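Local coordinates for protein cytochrome P450 (CYP102L1) (PDB 6N6Q) that probably works as a haem-thiolate monooxygenase, using its bound iron protoporphyrin to activate molecular oxygen and oxidise an organic substrate, at residues A[127-132]-A[161-166]; A[230-235]-A[246-251]; A[302-307]-A[329-334]; A[440-445]-A[465-470]. One frame throughout, in Å; residues are numbered along the deposited sequence.

Interaction 1 (A[127-132]-A[161-166]); sequences QRIAAT and IEIISR
T132 OG1 lies 3.7 Å from R166 CD on the facing helix, and three groups meet at this hydroxyl. It donates a hydrogen bond to R128 O one turn back in its own helix (OG1 to O 2.8 Å), and it accepts one from a water that itself accepts from R166 NH1. The two helices, 119-145 and 152-169, correspond to the D and E helices of the P450 fold and run nearly antiparallel in its helical core, with axes 9.1 Å apart. Threonine suits this place because its two branches divide the work. With chi1 near -55°, OG1 stands beside the backbone N and turns back to its own helix. CG2, opposite that N, reaches across to E162 CB at 3.7 Å and also covers one face of the R166 guanidinium. R128 O takes T132 OG1 and T132 N from opposite faces of its carbonyl plane.

R166 runs extended from CG to NE, and NE gives a 2.7 Å bond to E162 OE1, which it meets at the anti lone pair and close to the guanidinium plane. NH1 also pairs with E135. The buried carboxylate of E162 thus has R166 and the backbone N-H groups of F173 and N174 as partners. On the haem side, I129 and I163 supply the branched, apolar surface: their side chains cross at about a right angle and both touch F424 of helix 422-439. The closest approach between these two isoleucines is I129 CG1 to I163 CG2, 4.1 Å.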
# COMPACT_ATOMS: atom_id res chain seq x y z
N GLN A 127 5.91 -8.65 -18.05
CA GLN A 127 5.04 -8.73 -19.23
C GLN A 127 3.58 -8.64 -18.83
O GLN A 127 2.80 -7.89 -19.44
CB GLN A 127 5.32 -10.03 -19.99
CG GLN A 127 6.08 -9.83 -21.30
CD GLN A 127 7.36 -9.03 -21.14
OE1 GLN A 127 8.26 -9.43 -20.40
NE2 GLN A 127 7.44 -7.90 -21.83
N ARG A 128 3.17 -9.39 -17.81
CA ARG A 128 1.78 -9.40 -17.39
C ARG A 128 1.38 -8.06 -16.77
O ARG A 128 0.25 -7.59 -16.97
CB ARG A 128 1.54 -10.54 -16.40
CG ARG A 128 0.23 -11.29 -16.60
CD ARG A 128 0.47 -12.78 -16.45
NE ARG A 128 1.51 -13.05 -15.46
CZ ARG A 128 2.27 -14.14 -15.45
NH1 ARG A 128 2.12 -15.06 -16.39
NH2 ARG A 128 3.20 -14.29 -14.51
N ILE A 129 2.29 -7.44 -16.01
CA ILE A 129 2.02 -6.12 -15.46
C ILE A 129 1.79 -5.11 -16.58
O ILE A 129 0.79 -4.38 -16.59
CB ILE A 129 3.17 -5.68 -14.53
CG1 ILE A 129 3.29 -6.61 -13.33
CG2 ILE A 129 2.96 -4.24 -14.08
CD1 ILE A 129 4.44 -6.27 -12.41
N ALA A 130 2.72 -5.06 -17.54
CA ALA A 130 2.63 -4.10 -18.62
C ALA A 130 1.39 -4.34 -19.48
O ALA A 130 0.76 -3.40 -19.96
CB ALA A 130 3.89 -4.14 -19.48
N ALA A 131 1.04 -5.61 -19.69
CA ALA A 131 -0.17 -5.92 -20.45
C ALA A 131 -1.42 -5.43 -19.74
O ALA A 131 -2.38 -5.01 -20.39
CB ALA A 131 -0.26 -7.43 -20.71
N THR A 132 -1.42 -5.47 -18.40
CA THR A 132 -2.59 -5.01 -17.65
C THR A 132 -2.71 -3.49 -17.70
O THR A 132 -3.82 -2.95 -17.76
CB THR A 132 -2.50 -5.50 -16.21
OG1 THR A 132 -2.34 -6.93 -16.21
CG2 THR A 132 -3.76 -5.15 -15.44
N ILE A 161 -5.53 -4.10 -8.47
CA ILE A 161 -6.11 -5.41 -8.18
C ILE A 161 -5.76 -6.39 -9.29
O ILE A 161 -5.27 -7.50 -9.04
CB ILE A 161 -7.63 -5.30 -7.98
CG1 ILE A 161 -7.95 -4.77 -6.58
CG2 ILE A 161 -8.29 -6.65 -8.20
CD1 ILE A 161 -9.39 -4.41 -6.39
N GLU A 162 -6.00 -5.99 -10.54
CA GLU A 162 -5.69 -6.87 -11.67
C GLU A 162 -4.19 -7.09 -11.81
O GLU A 162 -3.76 -8.17 -12.22
CB GLU A 162 -6.27 -6.30 -12.96
CG GLU A 162 -7.78 -6.25 -12.98
CD GLU A 162 -8.41 -7.59 -12.68
OE1 GLU A 162 -7.92 -8.61 -13.20
OE2 GLU A 162 -9.39 -7.63 -11.90
N ILE A 163 -3.37 -6.09 -11.47
CA ILE A 163 -1.92 -6.25 -11.57
C ILE A 163 -1.44 -7.35 -10.63
O ILE A 163 -0.67 -8.23 -11.02
CB ILE A 163 -1.21 -4.91 -11.29
CG1 ILE A 163 -1.39 -3.96 -12.48
CG2 ILE A 163 0.27 -5.14 -11.00
CD1 ILE A 163 -0.64 -2.66 -12.33
N ILE A 164 -1.90 -7.33 -9.38
CA ILE A 164 -1.45 -8.32 -8.41
C ILE A 164 -2.02 -9.69 -8.74
O ILE A 164 -1.30 -10.70 -8.71
CB ILE A 164 -1.82 -7.89 -6.98
CG1 ILE A 164 -1.21 -6.52 -6.67
CG2 ILE A 164 -1.35 -8.92 -5.97
CD1 ILE A 164 -1.61 -5.99 -5.32
N SER A 165 -3.31 -9.75 -9.05
CA SER A 165 -3.95 -11.05 -9.28
C SER A 165 -3.43 -11.72 -10.54
O SER A 165 -3.13 -12.92 -10.53
CB SER A 165 -5.47 -10.88 -9.34
OG SER A 165 -5.86 -10.07 -10.44
N ARG A 166 -3.30 -10.97 -11.63
CA ARG A 166 -2.85 -11.58 -12.89
C ARG A 166 -1.36 -11.88 -12.86
O ARG A 166 -0.94 -12.95 -13.31
CB ARG A 166 -3.19 -10.67 -14.07
CG ARG A 166 -4.67 -10.38 -14.23
CD ARG A 166 -4.91 -9.42 -15.37
NE ARG A 166 -6.27 -8.89 -15.37
CZ ARG A 166 -6.78 -8.15 -16.35
NH1 ARG A 166 -6.04 -7.86 -17.42
NH2 ARG A 166 -8.03 -7.70 -16.27
O HOH W 1 -3.57 -8.77 -18.14

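Interaction 2 (A[230-235]-A[246-251]); sequences KIIDVR and DMLDIM
R235 starts with CG trans to its own N and then bends at chi2 (66°) and chi3 (63°), which curls the guanidinium over L248 toward D246 and D249. D246, at chi1 60°, has its carboxylate wedged between backbone N and carbonyl carbon, directed at the edge of that guanidinium. The two flat groups are nearly coplanar and meet end-on: R235 NH1 reaches D246 OD1 at 2.8 Å, NH2 reaches OD2 at 3.2 Å on its syn lone pair, and NH1 also bonds OD2, which accepts from both nitrogens. NH1 bonds D249 OD1 too, at 2.9 Å, from above that carboxylate's plane.

Both aspartates form the capping box that starts helix 247-253, the H helix, so R235, near the end of helix 212-237 (the G helix), ties G to the start of H. D246, the N-cap, accepts from D249 N (OD1 to N 2.8 Å), and D249 OD2 takes D246 N at 3.2 Å. Aspartate, short and doubly accepting, fits both positions. D246 OD1 and D249 OD2 sit close, a repulsion the arginine and amides probably offset.

L248 CD2 lies over the centre of the guanidinium, 3.7 Å from R235 CB and 3.9 Å from I231 CG2.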
# COMPACT_ATOMS: atom_id res chain seq x y z
N LYS A 230 -11.06 -22.41 -4.77
CA LYS A 230 -11.19 -22.80 -6.17
C LYS A 230 -9.97 -22.36 -6.98
O LYS A 230 -9.52 -23.09 -7.86
CB LYS A 230 -12.47 -22.20 -6.76
CG LYS A 230 -12.82 -22.75 -8.14
CD LYS A 230 -14.25 -22.41 -8.53
CE LYS A 230 -14.65 -23.09 -9.83
NZ LYS A 230 -16.09 -22.88 -10.16
N ILE A 231 -9.42 -21.19 -6.67
CA ILE A 231 -8.19 -20.75 -7.34
C ILE A 231 -7.04 -21.68 -6.99
O ILE A 231 -6.18 -21.96 -7.83
CB ILE A 231 -7.89 -19.28 -6.96
CG1 ILE A 231 -9.02 -18.37 -7.42
CG2 ILE A 231 -6.56 -18.84 -7.56
CD1 ILE A 231 -8.83 -16.92 -7.05
N ILE A 232 -7.02 -22.18 -5.76
CA ILE A 232 -5.96 -23.11 -5.35
C ILE A 232 -6.15 -24.47 -6.02
O ILE A 232 -5.19 -25.07 -6.52
CB ILE A 232 -5.93 -23.23 -3.82
CG1 ILE A 232 -5.53 -21.89 -3.18
CG2 ILE A 232 -4.97 -24.33 -3.39
CD1 ILE A 232 -5.78 -21.83 -1.69
N ASP A 233 -7.39 -24.97 -6.05
CA ASP A 233 -7.64 -26.30 -6.59
C ASP A 233 -7.39 -26.36 -8.09
O ASP A 233 -6.81 -27.33 -8.59
CB ASP A 233 -9.07 -26.74 -6.27
CG ASP A 233 -9.24 -27.15 -4.82
OD1 ASP A 233 -8.29 -27.73 -4.25
OD2 ASP A 233 -10.32 -26.89 -4.25
N VAL A 234 -7.83 -25.33 -8.83
CA VAL A 234 -7.65 -25.32 -10.28
C VAL A 234 -6.17 -25.35 -10.63
O VAL A 234 -5.74 -26.07 -11.55
CB VAL A 234 -8.36 -24.11 -10.90
CG1 VAL A 234 -7.97 -23.94 -12.36
CG2 VAL A 234 -9.87 -24.26 -10.78
N ARG A 235 -5.35 -24.57 -9.91
CA ARG A 235 -3.92 -24.55 -10.19
C ARG A 235 -3.27 -25.88 -9.84
O ARG A 235 -2.34 -26.32 -10.52
CB ARG A 235 -3.26 -23.41 -9.42
CG ARG A 235 -1.75 -23.34 -9.61
CD ARG A 235 -1.40 -23.00 -11.04
NE ARG A 235 -1.89 -21.68 -11.41
CZ ARG A 235 -1.21 -20.55 -11.24
NH1 ARG A 235 0.01 -20.59 -10.71
NH2 ARG A 235 -1.74 -19.39 -11.59
N ASP A 246 4.83 -18.69 -10.43
CA ASP A 246 4.40 -17.40 -9.91
C ASP A 246 4.23 -17.50 -8.39
O ASP A 246 4.74 -18.43 -7.76
CB ASP A 246 3.12 -16.95 -10.64
CG ASP A 246 1.97 -17.93 -10.48
OD1 ASP A 246 2.13 -18.94 -9.76
OD2 ASP A 246 0.90 -17.69 -11.07
N MET A 247 3.50 -16.55 -7.80
CA MET A 247 3.33 -16.55 -6.35
C MET A 247 2.52 -17.74 -5.88
O MET A 247 2.85 -18.37 -4.87
CB MET A 247 2.67 -15.24 -5.90
CG MET A 247 3.42 -13.99 -6.31
SD MET A 247 2.58 -12.49 -5.79
CE MET A 247 3.60 -11.25 -6.58
N LEU A 248 1.45 -18.08 -6.60
CA LEU A 248 0.63 -19.22 -6.21
C LEU A 248 1.39 -20.53 -6.40
O LEU A 248 1.26 -21.45 -5.59
CB LEU A 248 -0.67 -19.23 -7.02
CG LEU A 248 -1.63 -20.40 -6.82
CD1 LEU A 248 -1.93 -20.60 -5.34
CD2 LEU A 248 -2.91 -20.16 -7.59
N ASP A 249 2.19 -20.62 -7.46
CA ASP A 249 2.97 -21.84 -7.70
C ASP A 249 3.96 -22.10 -6.58
O ASP A 249 4.08 -23.23 -6.10
CB ASP A 249 3.70 -21.75 -9.04
CG ASP A 249 2.77 -21.92 -10.23
OD1 ASP A 249 1.83 -22.74 -10.14
OD2 ASP A 249 2.99 -21.24 -11.25
N ILE A 250 4.67 -21.06 -6.13
CA ILE A 250 5.66 -21.24 -5.08
C ILE A 250 4.98 -21.63 -3.77
O ILE A 250 5.52 -22.43 -3.00
CB ILE A 250 6.51 -19.97 -4.93
CG1 ILE A 250 7.30 -19.71 -6.21
CG2 ILE A 250 7.47 -20.10 -3.75
CD1 ILE A 250 8.23 -18.51 -6.14
N MET A 251 3.79 -21.09 -3.50
CA MET A 251 3.08 -21.47 -2.28
C MET A 251 2.63 -22.92 -2.33
O MET A 251 2.48 -23.56 -1.28
CB MET A 251 1.88 -20.54 -2.05
CG MET A 251 2.27 -19.17 -1.50
SD MET A 251 0.86 -18.15 -1.05
CE MET A 251 0.03 -17.98 -2.63

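Interaction 3 (A[302-307]-A[329-334]); sequences AQARAE and RYLRLV
The carboxamide of Q303 lies flat on the ring of Y330, their planes only 10° apart, although the two side chains as a whole cross at about a right angle. Q303 CG stands 3.7 Å from the centroid of the Y330 ring, almost on its normal, a CH-pi contact, and Q303 CD follows toward the rim, 3.4 Å from Y330 CE1. A304 approaches the same ring from another direction: its CB is in the ring plane at the edge, 3.8 Å from Y330 CD2. A small alanine lets the helices come this near, with axes 9.0 Å apart, and glutamine is long and flat enough to span the tyrosine's face.

E307 is turned differently. Its chain is extended, and the carboxylate presents both oxygens end-on to the first turn of helix 329-341. OE2 accepts from Y330 N at 2.8 Å along an almost straight N-H line (169°), and OE1 accepts from L331 N at 3.0 Å, each on its syn side. The positive end of the helix dipole would tend to keep this glutamate ionised.

These helices are the J and K helices of the P450 fold, crossing in a roughly antiparallel sense. Helix 422-439 packs against both, touched by A304 at L437 and by L331 at V430, L433 and A434, while Q303 and Y330 border the loop at E394 and P393.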
# COMPACT_ATOMS: atom_id res chain seq x y z
N ALA A 302 6.19 18.38 -16.87
CA ALA A 302 6.99 18.56 -18.08
C ALA A 302 8.27 17.74 -18.02
O ALA A 302 8.64 17.07 -18.99
CB ALA A 302 7.31 20.04 -18.29
N GLN A 303 8.96 17.77 -16.88
CA GLN A 303 10.22 17.03 -16.76
C GLN A 303 9.98 15.53 -16.78
O GLN A 303 10.79 14.78 -17.34
CB GLN A 303 10.95 17.45 -15.48
CG GLN A 303 12.34 16.86 -15.35
CD GLN A 303 13.16 17.51 -14.25
OE1 GLN A 303 12.75 18.51 -13.66
NE2 GLN A 303 14.34 16.95 -13.98
N ALA A 304 8.87 15.07 -16.20
CA ALA A 304 8.56 13.64 -16.24
C ALA A 304 8.10 13.21 -17.62
O ALA A 304 8.51 12.16 -18.12
CB ALA A 304 7.50 13.31 -15.19
N ARG A 305 7.26 14.02 -18.27
CA ARG A 305 6.81 13.69 -19.61
C ARG A 305 7.97 13.70 -20.60
O ARG A 305 7.93 12.98 -21.60
CB ARG A 305 5.72 14.66 -20.06
CG ARG A 305 4.76 14.09 -21.09
CD ARG A 305 3.64 15.07 -21.42
NE ARG A 305 2.89 15.48 -20.23
CZ ARG A 305 1.87 14.80 -19.72
NH1 ARG A 305 1.47 13.67 -20.28
NH2 ARG A 305 1.25 15.25 -18.64
N ALA A 306 9.00 14.51 -20.34
CA ALA A 306 10.17 14.51 -21.21
C ALA A 306 11.02 13.27 -21.00
O ALA A 306 11.65 12.78 -21.95
CB ALA A 306 11.00 15.77 -20.98
N GLU A 307 11.06 12.74 -19.78
CA GLU A 307 11.85 11.54 -19.51
C GLU A 307 11.21 10.31 -20.14
O GLU A 307 11.92 9.42 -20.63
CB GLU A 307 12.01 11.34 -18.01
CG GLU A 307 13.06 10.30 -17.63
CD GLU A 307 13.11 10.05 -16.14
OE1 GLU A 307 12.04 9.78 -15.54
OE2 GLU A 307 14.21 10.13 -15.55
N ARG A 329 14.71 7.90 -13.81
CA ARG A 329 15.14 8.45 -12.53
C ARG A 329 14.13 9.47 -12.00
O ARG A 329 13.73 9.40 -10.83
CB ARG A 329 16.52 9.09 -12.66
CG ARG A 329 16.81 10.12 -11.57
CD ARG A 329 18.04 10.95 -11.88
NE ARG A 329 18.09 12.17 -11.08
CZ ARG A 329 18.63 12.26 -9.87
NH1 ARG A 329 19.18 11.19 -9.31
NH2 ARG A 329 18.62 13.41 -9.22
N TYR A 330 13.72 10.42 -12.84
CA TYR A 330 12.87 11.50 -12.35
C TYR A 330 11.49 11.00 -11.97
O TYR A 330 10.91 11.46 -10.98
CB TYR A 330 12.77 12.62 -13.39
CG TYR A 330 12.04 13.83 -12.87
CD1 TYR A 330 12.67 14.73 -12.01
CD2 TYR A 330 10.72 14.09 -13.23
CE1 TYR A 330 12.00 15.84 -11.52
CE2 TYR A 330 10.05 15.19 -12.75
CZ TYR A 330 10.70 16.07 -11.90
OH TYR A 330 10.03 17.17 -11.42
N LEU A 331 10.93 10.07 -12.75
CA LEU A 331 9.63 9.51 -12.40
C LEU A 331 9.70 8.75 -11.07
O LEU A 331 8.72 8.75 -10.31
CB LEU A 331 9.13 8.59 -13.51
CG LEU A 331 7.65 8.20 -13.43
CD1 LEU A 331 6.78 9.43 -13.26
CD2 LEU A 331 7.24 7.41 -14.66
N ARG A 332 10.83 8.12 -10.78
CA ARG A 332 11.02 7.50 -9.47
C ARG A 332 11.06 8.56 -8.37
O ARG A 332 10.55 8.33 -7.26
CB ARG A 332 12.30 6.66 -9.47
CG ARG A 332 12.70 6.12 -8.10
CD ARG A 332 11.61 5.23 -7.51
NE ARG A 332 12.09 4.54 -6.31
CZ ARG A 332 12.63 3.33 -6.31
NH1 ARG A 332 12.75 2.66 -7.45
NH2 ARG A 332 13.05 2.78 -5.18
N LEU A 333 11.64 9.72 -8.66
CA LEU A 333 11.67 10.80 -7.68
C LEU A 333 10.28 11.39 -7.46
O LEU A 333 10.00 11.93 -6.38
CB LEU A 333 12.65 11.89 -8.10
CG LEU A 333 14.13 11.51 -8.11
CD1 LEU A 333 14.99 12.73 -8.42
CD2 LEU A 333 14.53 10.89 -6.78
N VAL A 334 9.40 11.30 -8.46
CA VAL A 334 8.04 11.79 -8.30
C VAL A 334 7.27 10.89 -7.33
O VAL A 334 6.57 11.37 -6.43
CB VAL A 334 7.33 11.88 -9.66
CG1 VAL A 334 5.87 12.29 -9.48
CG2 VAL A 334 8.05 12.86 -10.57

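Interaction 4 (A[440-445]-A[465-470]); sequences FELEPR and LRLRNR
E443 reaches across to two arginines of strand 465-469, and its side chain can be followed atom by atom. CB passes 3.5 Å from R466 O. From there the chain is fully extended, CG trans to the backbone N (chi1 180°), and it runs alongside R466 in the same direction, which sets CD at the edge of that guanidinium. R466 grips it side-on: NE gives to OE1 at 3.3 Å and NH2 to OE2 at 3.1 Å, both from above the carboxylate plane. OE1 also takes R468 NH1 at 2.6 Å, nearly along its own C-O bond.

The strands are antiparallel neighbours in a small three-stranded sheet, the beta-3 sheet of P450s. E443 and R466 form a hydrogen-bonded pair, with E443 N 2.8 Å from R466 O and R466 N returning to E443 O. On the other face L442 CD2 meets L467 CD2 at 3.6 Å. The F440 ring packs beside L467, whose CD1 sits over one ring face, 4.2 Å from the centroid, and W140 of helix 119-145 touches both residues, so large apolar side chains suit this place.

One carboxylate thus serves two arginines two residues apart on the adjoining strand. This arrangement would hold E443 ionised and ties a partly exposed, charged face together, while the leucines fill the face turned to the helices.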
# COMPACT_ATOMS: atom_id res chain seq x y z
N PHE A 440 -1.51 10.28 -22.31
CA PHE A 440 -2.50 11.30 -22.00
C PHE A 440 -1.84 12.52 -21.40
O PHE A 440 -0.71 12.48 -20.92
CB PHE A 440 -3.57 10.78 -21.03
CG PHE A 440 -4.21 9.49 -21.46
CD1 PHE A 440 -5.23 9.49 -22.40
CD2 PHE A 440 -3.81 8.28 -20.91
CE1 PHE A 440 -5.82 8.31 -22.80
CE2 PHE A 440 -4.40 7.10 -21.30
CZ PHE A 440 -5.41 7.11 -22.25
N GLU A 441 -2.58 13.63 -21.43
CA GLU A 441 -2.27 14.81 -20.63
C GLU A 441 -3.36 14.99 -19.59
O GLU A 441 -4.53 14.66 -19.82
CB GLU A 441 -2.13 16.06 -21.50
CG GLU A 441 -3.37 16.45 -22.28
CD GLU A 441 -3.09 17.56 -23.28
OE1 GLU A 441 -1.95 17.63 -23.77
OE2 GLU A 441 -4.02 18.35 -23.56
N LEU A 442 -2.98 15.52 -18.43
CA LEU A 442 -3.83 15.52 -17.25
C LEU A 442 -4.45 16.90 -17.06
O LEU A 442 -3.74 17.90 -16.97
CB LEU A 442 -3.02 15.12 -16.01
CG LEU A 442 -2.08 13.92 -16.17
CD1 LEU A 442 -1.18 13.77 -14.96
CD2 LEU A 442 -2.87 12.64 -16.40
N GLU A 443 -5.78 16.94 -17.00
CA GLU A 443 -6.50 18.17 -16.71
C GLU A 443 -7.13 18.08 -15.33
O GLU A 443 -8.05 17.27 -15.13
CB GLU A 443 -7.57 18.44 -17.77
CG GLU A 443 -8.37 19.71 -17.54
CD GLU A 443 -9.49 19.90 -18.55
OE1 GLU A 443 -9.57 19.10 -19.51
OE2 GLU A 443 -10.29 20.85 -18.39
N PRO A 444 -6.68 18.87 -14.36
CA PRO A 444 -7.31 18.84 -13.03
C PRO A 444 -8.64 19.57 -13.04
O PRO A 444 -8.99 20.29 -13.98
CB PRO A 444 -6.29 19.56 -12.15
CG PRO A 444 -5.63 20.52 -13.08
CD PRO A 444 -5.57 19.82 -14.42
N ARG A 445 -9.39 19.37 -11.96
CA ARG A 445 -10.69 20.03 -11.80
C ARG A 445 -10.49 21.42 -11.20
O ARG A 445 -9.91 21.53 -10.12
CB ARG A 445 -11.60 19.20 -10.91
CG ARG A 445 -12.95 19.84 -10.66
CD ARG A 445 -13.94 18.84 -10.09
NE ARG A 445 -14.35 17.86 -11.08
CZ ARG A 445 -15.42 17.99 -11.87
NH1 ARG A 445 -16.17 19.08 -11.78
NH2 ARG A 445 -15.73 17.05 -12.74
N LEU A 465 -9.85 13.62 -12.57
CA LEU A 465 -9.02 14.14 -13.64
C LEU A 465 -9.70 13.90 -14.98
O LEU A 465 -10.61 13.08 -15.10
CB LEU A 465 -7.62 13.50 -13.64
CG LEU A 465 -6.70 13.77 -12.45
CD1 LEU A 465 -5.38 13.04 -12.63
CD2 LEU A 465 -6.48 15.26 -12.25
N ARG A 466 -9.24 14.63 -15.99
CA ARG A 466 -9.70 14.44 -17.36
C ARG A 466 -8.49 14.35 -18.27
O ARG A 466 -7.47 15.00 -18.04
CB ARG A 466 -10.64 15.56 -17.81
CG ARG A 466 -11.36 15.27 -19.11
CD ARG A 466 -12.65 16.06 -19.21
NE ARG A 466 -12.43 17.50 -19.11
CZ ARG A 466 -13.40 18.40 -19.05
NH1 ARG A 466 -14.67 18.02 -19.08
NH2 ARG A 466 -13.10 19.69 -18.95
N LEU A 467 -8.61 13.52 -19.31
CA LEU A 467 -7.50 13.20 -20.18
C LEU A 467 -7.84 13.52 -21.63
O LEU A 467 -8.98 13.38 -22.07
CB LEU A 467 -7.13 11.72 -20.08
CG LEU A 467 -7.14 11.11 -18.68
CD1 LEU A 467 -7.31 9.61 -18.78
CD2 LEU A 467 -5.86 11.44 -17.94
N ARG A 468 -6.82 13.96 -22.37
CA ARG A 468 -6.86 14.02 -23.82
C ARG A 468 -5.69 13.21 -24.35
O ARG A 468 -4.59 13.24 -23.79
CB ARG A 468 -6.78 15.45 -24.35
CG ARG A 468 -7.74 16.44 -23.70
CD ARG A 468 -9.19 16.01 -23.83
NE ARG A 468 -10.10 17.15 -23.72
CZ ARG A 468 -10.39 17.77 -22.58
NH1 ARG A 468 -9.84 17.38 -21.44
NH2 ARG A 468 -11.23 18.80 -22.59
N ASN A 469 -5.92 12.46 -25.43
CA ASN A 469 -4.84 11.74 -26.08
C ASN A 469 -3.82 12.72 -26.64
O ASN A 469 -4.19 13.70 -27.29
CB ASN A 469 -5.39 10.84 -27.18
CG ASN A 469 -6.28 9.74 -26.65
OD1 ASN A 469 -7.51 9.88 -26.61
ND2 ASN A 469 -5.68 8.63 -26.23
N ARG A 470 -2.54 12.46 -26.37
CA ARG A 470 -1.50 13.44 -26.68
C ARG A 470 -1.29 13.63 -28.18
O ARG A 470 -0.70 14.63 -28.58
CB ARG A 470 -0.18 13.04 -26.01
CG ARG A 470 -0.28 12.94 -24.50
CD ARG A 470 0.82 13.71 -23.79
NE ARG A 470 2.13 13.07 -23.93
CZ ARG A 470 3.11 13.54 -24.70
NH1 ARG A 470 2.94 14.65 -25.39
NH2 ARG A 470 4.26 12.89 -24.76

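In the fold
The four contacts follow one another along the chain without overlap, and all belong to the single P450 domain. Interaction 1 is the most central, with I163 about 7 Å from the haem. Interaction 2 lies 16 Å away, centre to centre, and interactions 3 and 4 each 23 Å; 2 and 4 are farthest apart at 39 Å. Helix 422-439 touches interactions 1, 3 and 4, and helix 265-296 touches 1, 2 and 4, so these two core helices link the set. Interactions 3 and 4 meet directly, R305 making a weak hydrogen bond to F440 O. Interactions 1 to 3 join helices to helices, whereas interaction 4 pairs two strands of the peripheral sheet.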